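Phosphate-binding protein (Xanthomonas axonopodis pv. citri, PDB 5UB3) probably serves as a periplasmic receptor for a small anion such as phosphate or a phosphonate, paired with a diguanylate cyclase, and is bound here to chloride. Local coordinates at residues A[5-10]-A[19-24]; A[243-246]-A[250-253]; A[23-28]-A[40-45]; A[81-86]-A[230-235]. All blocks are in the same frame, centred on the assembly; numbering follows the deposited sequence.

Overall arrangement
Contact 1 brings helix 14-28 back over the strand it follows, closing the short loop after strand 4-8. Contact 3 starts where contact 1 ends, sharing Pro23 and Leu24, and carries the same helix onto the next strand, 39-42, which pairs in parallel with 4-8. Contact 4 closes a far longer excursion, setting helix 222-235 on strand 79-87, and contact 2 then makes the tight turn from helix 242-247 into strand 251-255. Apart from that shared pair the contacts follow in series, and none nests inside another. Leu24 touches both Leu232 of contact 4 and Leu245 of contact 2, while strands 79-87 and 251-255 are antiparallel neighbours, which ties these helices and strands together.

Contact 1: A[5-10]-A[19-24]; sequences LVLGRI and EQLKPL
Leu7, on strand 5-8, and Leu21, in the kinked helical segment 19-24, mark the closest backbone approach, their CA atoms 7.2 Å apart; van der Waals packing joins the two, without a backbone hydrogen bond. Leu7 CD2 lies 3.8 Å from Leu21 CB and 3.4 Å from the carbonyl oxygen Leu21 O, so one methyl rests on both the side chain and the backbone of the helix. Leu7 CG stands trans to its own backbone N (chi1 163°), which carries the branch out from the strand to meet Leu21 at an oblique angle. Leu21 CD1 extends to Arg9 CG at 4.1 Å, crossing the aliphatic part of the arginine at nearly a right angle. Arg9 then bends at chi3 and its NE donates to Ile10 O, 2.8 Å away, from above the carbonyl plane; a weak second bond from Arg9 NH2 to the same oxygen helps to steady the guanidinium. Gln20 OE1 faces the guanidinium edge from 4.3 Å, too far for a bond with Arg9 NH1, and is itself paired with His17 ND1. This is the first strand-helix step of the beta-alpha-beta unit formed by strand 4-8, helix 14-28 and strand 39-42, as in periplasmic binding proteins.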
loop_
_atom_site.group_PDB
_atom_site.type_symbol
_atom_site.label_atom_id
_atom_site.label_comp_id
_atom_site.label_asym_id
_atom_site.label_seq_id
_atom_site.Cartn_x
_atom_site.Cartn_y
_atom_site.Cartn_z
ATOM N N LEU A 5 1.082 -11.533 20.556
ATOM C CA LEU A 5 1.541 -10.836 19.326
ATOM C C LEU A 5 0.345 -10.543 18.442
ATOM O O LEU A 5 -0.368 -11.440 18.042
ATOM C CB LEU A 5 2.546 -11.687 18.546
ATOM C CG LEU A 5 3.118 -11.081 17.273
ATOM C CD1 LEU A 5 3.985 -9.900 17.663
ATOM C CD2 LEU A 5 3.947 -12.094 16.494
ATOM N N VAL A 6 0.127 -9.279 18.155
ATOM C CA VAL A 6 -1.002 -8.867 17.343
ATOM C C VAL A 6 -0.542 -8.423 15.942
ATOM O O VAL A 6 0.218 -7.466 15.818
ATOM C CB VAL A 6 -1.793 -7.708 18.034
ATOM C CG1 VAL A 6 -3.075 -7.518 17.270
ATOM C CG2 VAL A 6 -2.096 -8.076 19.482
ATOM N N LEU A 7 -1.028 -9.106 14.915
ATOM C CA LEU A 7 -0.640 -8.845 13.528
ATOM C C LEU A 7 -1.804 -8.119 12.924
ATOM O O LEU A 7 -2.979 -8.476 13.152
ATOM C CB LEU A 7 -0.381 -10.131 12.764
ATOM C CG LEU A 7 -0.328 -10.195 11.226
ATOM C CD1 LEU A 7 0.743 -9.351 10.587
ATOM C CD2 LEU A 7 -0.157 -11.647 10.826
ATOM N N GLY A 8 -1.496 -7.119 12.116
ATOM C CA GLY A 8 -2.572 -6.386 11.490
ATOM C C GLY A 8 -2.213 -5.903 10.101
ATOM O O GLY A 8 -1.172 -6.191 9.593
ATOM N N ARG A 9 -3.140 -5.153 9.526
ATOM C CA ARG A 9 -2.921 -4.340 8.367
ATOM C C ARG A 9 -4.113 -3.392 8.267
ATOM O O ARG A 9 -5.173 -3.602 8.865
ATOM C CB ARG A 9 -2.833 -5.153 7.047
ATOM C CG ARG A 9 -4.101 -5.925 6.708
ATOM C CD ARG A 9 -4.077 -6.377 5.253
ATOM N NE ARG A 9 -4.308 -5.269 4.343
ATOM C CZ ARG A 9 -4.483 -5.389 3.030
ATOM N NH1 ARG A 9 -4.468 -6.584 2.462
ATOM N NH2 ARG A 9 -4.656 -4.316 2.272
ATOM N N ILE A 10 -3.921 -2.364 7.467
ATOM C CA ILE A 10 -5.005 -1.506 7.072
ATOM C C ILE A 10 -5.812 -2.273 6.070
ATOM O O ILE A 10 -5.250 -2.795 5.111
ATOM C CB ILE A 10 -4.451 -0.229 6.419
ATOM C CG1 ILE A 10 -3.516 0.536 7.417
ATOM C CG2 ILE A 10 -5.597 0.657 5.958
ATOM C CD1 ILE A 10 -2.667 1.573 6.723
ATOM N N GLU A 19 -7.924 -14.002 6.543
ATOM C CA GLU A 19 -7.359 -15.270 6.038
ATOM C C GLU A 19 -5.938 -15.162 5.524
ATOM O O GLU A 19 -5.248 -16.133 5.417
ATOM C CB GLU A 19 -8.201 -15.775 4.873
ATOM C CG GLU A 19 -9.681 -16.036 5.176
ATOM C CD GLU A 19 -10.448 -16.285 3.887
ATOM O OE1 GLU A 19 -10.401 -15.438 2.956
ATOM O OE2 GLU A 19 -11.052 -17.358 3.768
ATOM N N GLN A 20 -5.569 -13.969 5.091
ATOM C CA GLN A 20 -4.234 -13.666 4.607
ATOM C C GLN A 20 -3.185 -13.553 5.732
ATOM O O GLN A 20 -2.013 -13.834 5.539
ATOM C CB GLN A 20 -4.334 -12.388 3.751
ATOM C CG GLN A 20 -5.278 -12.607 2.566
ATOM C CD GLN A 20 -4.860 -11.855 1.317
ATOM O OE1 GLN A 20 -5.193 -10.668 1.162
ATOM N NE2 GLN A 20 -4.059 -12.520 0.436
ATOM N N LEU A 21 -3.640 -13.217 6.937
ATOM C CA LEU A 21 -2.789 -12.999 8.054
ATOM C C LEU A 21 -2.682 -14.175 9.029
ATOM O O LEU A 21 -1.609 -14.413 9.592
ATOM C CB LEU A 21 -3.319 -11.778 8.804
ATOM C CG LEU A 21 -3.356 -10.491 7.961
ATOM C CD1 LEU A 21 -4.077 -9.458 8.807
ATOM C CD2 LEU A 21 -1.959 -10.010 7.632
ATOM N N LYS A 22 -3.774 -14.908 9.240
ATOM C CA LYS A 22 -3.797 -15.909 10.315
ATOM C C LYS A 22 -2.804 -17.024 10.096
ATOM O O LYS A 22 -2.086 -17.396 11.030
ATOM C CB LYS A 22 -5.196 -16.496 10.533
ATOM C CG LYS A 22 -5.240 -17.572 11.626
ATOM C CD LYS A 22 -4.832 -16.978 12.973
ATOM C CE LYS A 22 -5.376 -17.709 14.206
ATOM N NZ LYS A 22 -5.062 -16.919 15.437
ATOM N N PRO A 23 -2.735 -17.573 8.868
ATOM C CA PRO A 23 -1.737 -18.642 8.668
ATOM C C PRO A 23 -0.295 -18.278 9.057
ATOM O O PRO A 23 0.369 -19.058 9.750
ATOM C CB PRO A 23 -1.838 -18.946 7.183
ATOM C CG PRO A 23 -3.231 -18.555 6.813
ATOM C CD PRO A 23 -3.495 -17.315 7.615
ATOM N N LEU A 24 0.193 -17.091 8.663
ATOM C CA LEU A 24 1.577 -16.742 9.019
ATOM C C LEU A 24 1.705 -16.443 10.513
ATOM O O LEU A 24 2.740 -16.790 11.125
ATOM C CB LEU A 24 2.092 -15.577 8.172
ATOM C CG LEU A 24 3.530 -15.161 8.443
ATOM C CD1 LEU A 24 4.460 -16.331 8.106
ATOM C CD2 LEU A 24 3.920 -13.890 7.679
#

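Contact 2: A[243-246]-A[250-253]; sequences PALK and DTTG
A tight helix-to-strand turn joins Lys246 to Asp250 and Leu245 to Thr251, taking the chain from the end of helix 242-247 into strand 251-255. Two backbone bonds hold it: Asp250 N donates to Lys246 O and Thr251 N to Leu245 O, each at 2.9 Å. Both donors approach from above the carbonyl plane, and both bonds are bent, with N-H...O angles of 133° and 139°. Asp250 takes up left-handed backbone angles, which swing the chain out of the helical turn. On the solvent side Lys246 curls through three successive bends and runs alongside the Asp250 carboxylate, both side chains pointing the same way. The contact is made by the methylenes: Lys246 CE is 3.1 Å from Asp250 OD1, whereas Lys246 NZ stays 4.3 Å from that oxygen, beyond a salt bridge. Any attraction between the charges would therefore be modest. On the buried side Leu245 CD2 packs on Thr251 CB at 4.0 Å. The Thr251 hydroxyl is engaged separately, its OG1 hydrogen-bonded to Phe248 O within the turn. Leu245 and Ala244 face helix 14-28 at Leu24 and Pro23, while Thr252 and Gly253 both lie opposite Glu86 in a classic beta bulge that joins strand 251-255 to strand 79-87.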
loop_
_atom_site.group_PDB
_atom_site.type_symbol
_atom_site.label_atom_id
_atom_site.label_comp_id
_atom_site.label_asym_id
_atom_site.label_seq_id
_atom_site.Cartn_x
_atom_site.Cartn_y
_atom_site.Cartn_z
ATOM N N PRO A 243 2.762 -22.449 2.493
ATOM C CA PRO A 243 1.368 -22.035 2.344
ATOM C C PRO A 243 1.046 -20.714 3.036
ATOM O O PRO A 243 0.348 -19.861 2.482
ATOM C CB PRO A 243 0.607 -23.189 2.999
ATOM C CG PRO A 243 1.485 -24.357 2.652
ATOM C CD PRO A 243 2.862 -23.864 2.891
ATOM N N ALA A 244 1.554 -20.550 4.247
ATOM C CA ALA A 244 1.297 -19.316 5.027
ATOM C C ALA A 244 1.808 -18.075 4.286
ATOM O O ALA A 244 1.147 -17.050 4.264
ATOM C CB ALA A 244 1.954 -19.412 6.406
ATOM N N LEU A 245 2.964 -18.183 3.641
ATOM C CA LEU A 245 3.503 -17.017 2.969
ATOM C C LEU A 245 2.741 -16.713 1.688
ATOM O O LEU A 245 2.587 -15.537 1.316
ATOM C CB LEU A 245 4.975 -17.173 2.720
ATOM C CG LEU A 245 5.768 -16.995 3.998
ATOM C CD1 LEU A 245 7.205 -17.487 3.772
ATOM C CD2 LEU A 245 5.717 -15.539 4.457
ATOM N N LYS A 246 2.216 -17.755 1.049
ATOM C CA LYS A 246 1.419 -17.587 -0.183
ATOM C C LYS A 246 0.179 -16.765 0.146
ATOM O O LYS A 246 -0.156 -15.769 -0.534
ATOM C CB LYS A 246 1.102 -18.976 -0.793
ATOM C CG LYS A 246 0.072 -19.035 -1.935
ATOM C CD LYS A 246 0.312 -18.017 -3.053
ATOM C CE LYS A 246 1.488 -18.393 -3.965
ATOM N NZ LYS A 246 1.172 -19.452 -4.957
ATOM N N ASP A 250 1.126 -13.162 -0.999
ATOM C CA ASP A 250 2.111 -13.871 -1.821
ATOM C C ASP A 250 3.488 -13.399 -1.509
ATOM O O ASP A 250 4.241 -12.985 -2.373
ATOM C CB ASP A 250 1.766 -13.737 -3.291
ATOM C CG ASP A 250 2.585 -14.677 -4.177
ATOM O OD1 ASP A 250 3.050 -15.729 -3.756
ATOM O OD2 ASP A 250 2.806 -14.317 -5.306
ATOM N N THR A 251 3.827 -13.420 -0.237
ATOM C CA THR A 251 5.174 -12.958 0.160
ATOM C C THR A 251 6.207 -13.997 -0.271
ATOM O O THR A 251 6.060 -15.164 -0.005
ATOM C CB THR A 251 5.245 -12.665 1.657
ATOM O OG1 THR A 251 4.332 -11.573 1.946
ATOM C CG2 THR A 251 6.670 -12.332 2.079
ATOM N N THR A 252 7.187 -13.563 -1.018
ATOM C CA THR A 252 8.176 -14.453 -1.623
ATOM C C THR A 252 9.539 -14.167 -1.032
ATOM O O THR A 252 10.525 -14.840 -1.358
ATOM C CB THR A 252 8.249 -14.256 -3.138
ATOM O OG1 THR A 252 8.331 -12.855 -3.439
ATOM C CG2 THR A 252 7.024 -14.845 -3.841
ATOM N N GLY A 253 9.623 -13.155 -0.180
ATOM C CA GLY A 253 10.893 -12.793 0.395
ATOM C C GLY A 253 10.788 -11.748 1.468
ATOM O O GLY A 253 9.916 -10.895 1.436
#

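Contact 3: A[23-28]-A[40-45]; sequences PLLDYV and GEILMA
Leu25 lays its CD2 methyl over the backbone of strand 40-42 and against the tip of Ile42. The carbon-carbon approach is tight: Leu25 CD2 to Ile42 CD1 measures 3.5 Å, a little under ordinary van der Waals contact. The same Leu25 CD2 lies 3.8 Å from Gly40 C and 3.6 Å from Glu41 O, so a single methyl spans three consecutive strand residues. Its position follows from the leucine torsions, with CG turned to the far side from the backbone N (chi1 -176°), which extends the branch from the helix to the strand. Ile42 answers from the other direction. Its CG1 branch runs beside the backbone N and folds again at chi2 (-62°), bringing CD1 back to the leucine; the two side chains lie alongside each other with their directions reversed. Gly40 presents only bare backbone to Leu25, and the CA atoms of these two residues come within 6.5 Å. The helix and strand axes, 8.7 Å apart at closest, run nearly antiparallel, at 163°. The joint is narrow, resting almost wholly on Leu25, and apart from the backbone carbonyls of Gly40 and Glu41 it is apolar; Glu41 is hydrogen-bonded through its backbone to Leu5 and Leu7 on the neighbouring strand. Leu25 also meets Leu7, and Ile42 touches Tyr18 and Leu21, extending the same layer along the helix. The arrangement is the second half of a beta-alpha-beta unit, in which helix 14-28 packs against the two parallel strands 4-8 and 39-42 that it connects.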
loop_
_atom_site.group_PDB
_atom_site.type_symbol
_atom_site.label_atom_id
_atom_site.label_comp_id
_atom_site.label_asym_id
_atom_site.label_seq_id
_atom_site.Cartn_x
_atom_site.Cartn_y
_atom_site.Cartn_z
ATOM N N PRO A 23 -2.735 -17.573 8.868
ATOM C CA PRO A 23 -1.737 -18.642 8.668
ATOM C C PRO A 23 -0.295 -18.278 9.057
ATOM O O PRO A 23 0.369 -19.058 9.750
ATOM C CB PRO A 23 -1.838 -18.946 7.183
ATOM C CG PRO A 23 -3.231 -18.555 6.813
ATOM C CD PRO A 23 -3.495 -17.315 7.615
ATOM N N LEU A 24 0.193 -17.091 8.663
ATOM C CA LEU A 24 1.577 -16.742 9.019
ATOM C C LEU A 24 1.705 -16.443 10.513
ATOM O O LEU A 24 2.740 -16.790 11.125
ATOM C CB LEU A 24 2.092 -15.577 8.172
ATOM C CG LEU A 24 3.530 -15.161 8.443
ATOM C CD1 LEU A 24 4.460 -16.331 8.106
ATOM C CD2 LEU A 24 3.920 -13.890 7.679
ATOM N N LEU A 25 0.674 -15.833 11.101
ATOM C CA LEU A 25 0.644 -15.588 12.547
ATOM C C LEU A 25 0.733 -16.909 13.276
ATOM O O LEU A 25 1.500 -17.024 14.197
ATOM C CB LEU A 25 -0.606 -14.855 12.966
ATOM C CG LEU A 25 -0.723 -14.464 14.420
ATOM C CD1 LEU A 25 0.264 -13.358 14.808
ATOM C CD2 LEU A 25 -2.164 -14.097 14.742
ATOM N N ASP A 26 -0.012 -17.914 12.820
ATOM C CA ASP A 26 0.063 -19.289 13.395
ATOM C C ASP A 26 1.410 -19.950 13.226
ATOM O O ASP A 26 1.824 -20.675 14.096
ATOM C CB ASP A 26 -1.026 -20.187 12.864
ATOM C CG ASP A 26 -2.406 -19.757 13.351
ATOM O OD1 ASP A 26 -2.494 -18.861 14.198
ATOM O OD2 ASP A 26 -3.398 -20.292 12.898
ATOM N N TYR A 27 2.102 -19.642 12.157
ATOM C CA TYR A 27 3.495 -20.061 11.987
ATOM C C TYR A 27 4.449 -19.290 12.935
ATOM O O TYR A 27 5.340 -19.888 13.588
ATOM C CB TYR A 27 3.884 -19.897 10.520
ATOM C CG TYR A 27 5.313 -20.201 10.278
ATOM C CD1 TYR A 27 6.270 -19.199 10.415
ATOM C CD2 TYR A 27 5.731 -21.495 9.946
ATOM C CE1 TYR A 27 7.610 -19.464 10.225
ATOM C CE2 TYR A 27 7.073 -21.761 9.731
ATOM C CZ TYR A 27 8.002 -20.741 9.870
ATOM O OH TYR A 27 9.345 -20.918 9.685
ATOM N N VAL A 28 4.248 -17.980 13.057
ATOM C CA VAL A 28 5.186 -17.134 13.827
ATOM C C VAL A 28 5.123 -17.395 15.358
ATOM O O VAL A 28 6.147 -17.555 16.033
ATOM C CB VAL A 28 4.910 -15.650 13.497
ATOM C CG1 VAL A 28 5.505 -14.689 14.487
ATOM C CG2 VAL A 28 5.420 -15.375 12.078
ATOM N N GLY A 40 -1.295 -15.369 19.660
ATOM C CA GLY A 40 -1.450 -14.401 18.586
ATOM C C GLY A 40 -2.882 -13.921 18.472
ATOM O O GLY A 40 -3.797 -14.678 18.754
ATOM N N GLU A 41 -3.050 -12.699 17.985
ATOM C CA GLU A 41 -4.341 -12.151 17.572
ATOM C C GLU A 41 -4.193 -11.355 16.282
ATOM O O GLU A 41 -3.112 -10.880 15.962
ATOM C CB GLU A 41 -4.858 -11.195 18.623
ATOM C CG GLU A 41 -5.550 -11.931 19.745
ATOM C CD GLU A 41 -5.724 -11.133 20.995
ATOM O OE1 GLU A 41 -5.437 -9.926 21.013
ATOM O OE2 GLU A 41 -6.139 -11.767 21.979
ATOM N N ILE A 42 -5.285 -11.210 15.558
ATOM C CA ILE A 42 -5.335 -10.382 14.383
ATOM C C ILE A 42 -6.184 -9.145 14.735
ATOM O O ILE A 42 -7.269 -9.281 15.325
ATOM C CB ILE A 42 -6.014 -11.127 13.204
ATOM C CG1 ILE A 42 -5.212 -12.404 12.824
ATOM C CG2 ILE A 42 -6.197 -10.225 11.988
ATOM C CD1 ILE A 42 -3.805 -12.143 12.360
ATOM N N LEU A 43 -5.718 -7.975 14.319
ATOM C CA LEU A 43 -6.462 -6.726 14.487
ATOM C C LEU A 43 -6.118 -5.833 13.310
ATOM O O LEU A 43 -5.013 -5.331 13.181
ATOM C CB LEU A 43 -6.144 -6.010 15.786
ATOM C CG LEU A 43 -6.974 -4.755 16.108
ATOM C CD1 LEU A 43 -8.487 -4.985 16.060
ATOM C CD2 LEU A 43 -6.615 -4.207 17.452
ATOM N N MET A 44 -7.105 -5.632 12.460
ATOM C CA MET A 44 -6.932 -4.813 11.297
ATOM C C MET A 44 -7.604 -3.480 11.585
ATOM O O MET A 44 -8.278 -3.317 12.593
ATOM C CB MET A 44 -7.542 -5.512 10.088
ATOM C CG MET A 44 -6.741 -6.687 9.609
ATOM S SD MET A 44 -7.637 -7.651 8.372
ATOM C CE MET A 44 -8.706 -8.627 9.426
ATOM N N ALA A 45 -7.350 -2.491 10.745
ATOM C CA ALA A 45 -7.975 -1.197 10.972
ATOM C C ALA A 45 -8.458 -0.675 9.671
ATOM O O ALA A 45 -7.883 -0.985 8.678
ATOM C CB ALA A 45 -7.004 -0.227 11.639
#

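Contact 4: A[81-86]-A[230-235]; sequences PLLMTE and VVLLQA
Leu83 and Leu232 both carry CG beside their backbone N and trans to the carbonyl carbon (chi1 -73° in each), and these rotamers direct the two branches into the same space between strand 81-86 and helix 230-235. Leu83 CD1 presses on Leu232 CB at 3.4 Å, closer than usual for two carbons. The second methyl of the strand residue turns to the next helix position, Leu83 CD2 lying 3.9 Å from Leu233 CG, so Leu83 forks across two successive leucines. Leu82 adopts the other common rotamer, with CG trans to its backbone N (chi1 -177°), and brings CD2 to 3.9 Å from Leu232 CD1; these two side chains meet at about a right angle. That adjacent strand residues both point toward the helix follows from the classic beta bulge in which Leu82 and Leu83 together face Glu214. Strand and helix run almost parallel, 11° apart in direction, their axes 9.4 Å apart at closest. Farther out, Leu232 continues onto Leu24 and Val28 of helix 14-28, and Leu83 onto Phe254 of strand 251-255, placing the leucine cluster within a larger apolar layer. Close by, the carbonyl of Leu82 accepts a hydrogen bond from Arg229 NE, which adds a polar tie between this strand and the same helix. Across the two segments themselves the chemistry is purely aliphatic: leucine methyls and a methylene pack together, so the helix is seated mainly by dispersion and the exclusion of water, the directional tie coming from Arg229 just before the segment.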
loop_
_atom_site.group_PDB
_atom_site.type_symbol
_atom_site.label_atom_id
_atom_site.label_comp_id
_atom_site.label_asym_id
_atom_site.label_seq_id
_atom_site.Cartn_x
_atom_site.Cartn_y
_atom_site.Cartn_z
ATOM N N PRO A 81 10.317 0.407 10.482
ATOM C CA PRO A 81 10.515 -0.775 9.650
ATOM C C PRO A 81 11.256 -1.927 10.331
ATOM O O PRO A 81 12.189 -1.678 11.073
ATOM C CB PRO A 81 11.326 -0.230 8.459
ATOM C CG PRO A 81 11.094 1.256 8.460
ATOM C CD PRO A 81 10.850 1.647 9.860
ATOM N N LEU A 82 10.821 -3.153 10.086
ATOM C CA LEU A 82 11.451 -4.346 10.592
ATOM C C LEU A 82 12.235 -5.024 9.477
ATOM O O LEU A 82 13.404 -5.360 9.678
ATOM C CB LEU A 82 10.383 -5.323 11.044
ATOM C CG LEU A 82 10.892 -6.624 11.674
ATOM C CD1 LEU A 82 11.172 -6.372 13.114
ATOM C CD2 LEU A 82 9.847 -7.706 11.521
ATOM N N LEU A 83 11.556 -5.270 8.352
ATOM C CA LEU A 83 12.059 -6.026 7.195
ATOM C C LEU A 83 11.481 -5.438 5.937
ATOM O O LEU A 83 10.371 -4.939 5.966
ATOM C CB LEU A 83 11.632 -7.509 7.248
ATOM C CG LEU A 83 12.331 -8.377 8.279
ATOM C CD1 LEU A 83 11.683 -9.739 8.395
ATOM C CD2 LEU A 83 13.821 -8.450 7.969
ATOM N N MET A 84 12.230 -5.416 4.844
ATOM C CA MET A 84 11.665 -5.114 3.536
ATOM C C MET A 84 11.048 -6.393 3.006
ATOM O O MET A 84 11.561 -7.475 3.230
ATOM C CB MET A 84 12.709 -4.569 2.542
ATOM C CG MET A 84 13.406 -3.333 3.004
ATOM S SD MET A 84 12.339 -1.951 3.423
ATOM C CE MET A 84 11.540 -1.684 1.816
ATOM N N THR A 85 9.917 -6.260 2.330
ATOM C CA THR A 85 9.084 -7.372 1.952
ATOM C C THR A 85 8.959 -7.433 0.448
ATOM O O THR A 85 8.708 -6.414 -0.221
ATOM C CB THR A 85 7.704 -7.292 2.640
ATOM O OG1 THR A 85 7.946 -7.130 4.035
ATOM C CG2 THR A 85 6.827 -8.482 2.380
ATOM N N GLU A 86 9.114 -8.658 -0.063
ATOM C CA GLU A 86 9.002 -8.934 -1.496
ATOM C C GLU A 86 7.707 -9.668 -1.664
ATOM O O GLU A 86 7.457 -10.694 -1.000
ATOM C CB GLU A 86 10.182 -9.827 -1.914
ATOM C CG GLU A 86 10.288 -10.027 -3.401
ATOM C CD GLU A 86 11.341 -11.083 -3.707
ATOM O OE1 GLU A 86 12.555 -10.725 -3.653
ATOM O OE2 GLU A 86 10.895 -12.236 -3.944
ATOM N N VAL A 230 14.085 -12.383 13.051
ATOM C CA VAL A 230 14.755 -13.657 12.785
ATOM C C VAL A 230 13.724 -14.624 12.261
ATOM O O VAL A 230 13.960 -15.286 11.193
ATOM C CB VAL A 230 15.517 -14.163 14.022
ATOM C CG1 VAL A 230 16.053 -15.572 13.791
ATOM C CG2 VAL A 230 16.679 -13.223 14.339
ATOM N N VAL A 231 12.559 -14.677 12.898
ATOM C CA VAL A 231 11.602 -15.709 12.476
ATOM C C VAL A 231 11.122 -15.480 11.017
ATOM O O VAL A 231 11.006 -16.406 10.220
ATOM C CB VAL A 231 10.404 -15.760 13.435
ATOM C CG1 VAL A 231 9.295 -16.597 12.867
ATOM C CG2 VAL A 231 10.835 -16.295 14.785
ATOM N N LEU A 232 10.818 -14.234 10.679
ATOM C CA LEU A 232 10.360 -13.934 9.331
ATOM C C LEU A 232 11.454 -14.209 8.285
ATOM O O LEU A 232 11.202 -14.854 7.258
ATOM C CB LEU A 232 9.887 -12.465 9.271
ATOM C CG LEU A 232 8.565 -12.345 10.014
ATOM C CD1 LEU A 232 8.158 -10.890 10.088
ATOM C CD2 LEU A 232 7.454 -13.219 9.428
ATOM N N LEU A 233 12.660 -13.799 8.603
ATOM C CA LEU A 233 13.778 -14.061 7.745
ATOM C C LEU A 233 13.942 -15.549 7.480
ATOM O O LEU A 233 14.227 -15.938 6.359
ATOM C CB LEU A 233 15.034 -13.492 8.339
ATOM C CG LEU A 233 15.319 -12.033 8.084
ATOM C CD1 LEU A 233 16.488 -11.635 8.961
ATOM C CD2 LEU A 233 15.648 -11.771 6.587
ATOM N N GLN A 234 13.721 -16.387 8.486
ATOM C CA GLN A 234 13.841 -17.820 8.307
ATOM C C GLN A 234 12.648 -18.418 7.582
ATOM O O GLN A 234 12.756 -19.483 7.086
ATOM C CB GLN A 234 14.060 -18.512 9.675
ATOM C CG GLN A 234 15.524 -18.453 10.102
ATOM C CD GLN A 234 15.788 -18.709 11.597
ATOM O OE1 GLN A 234 14.934 -19.203 12.336
ATOM N NE2 GLN A 234 16.997 -18.372 12.042
ATOM N N ALA A 235 11.496 -17.754 7.595
ATOM C CA ALA A 235 10.286 -18.261 7.011
ATOM C C ALA A 235 10.417 -18.447 5.528
ATOM O O ALA A 235 9.954 -19.432 5.001
ATOM C CB ALA A 235 9.125 -17.314 7.283
#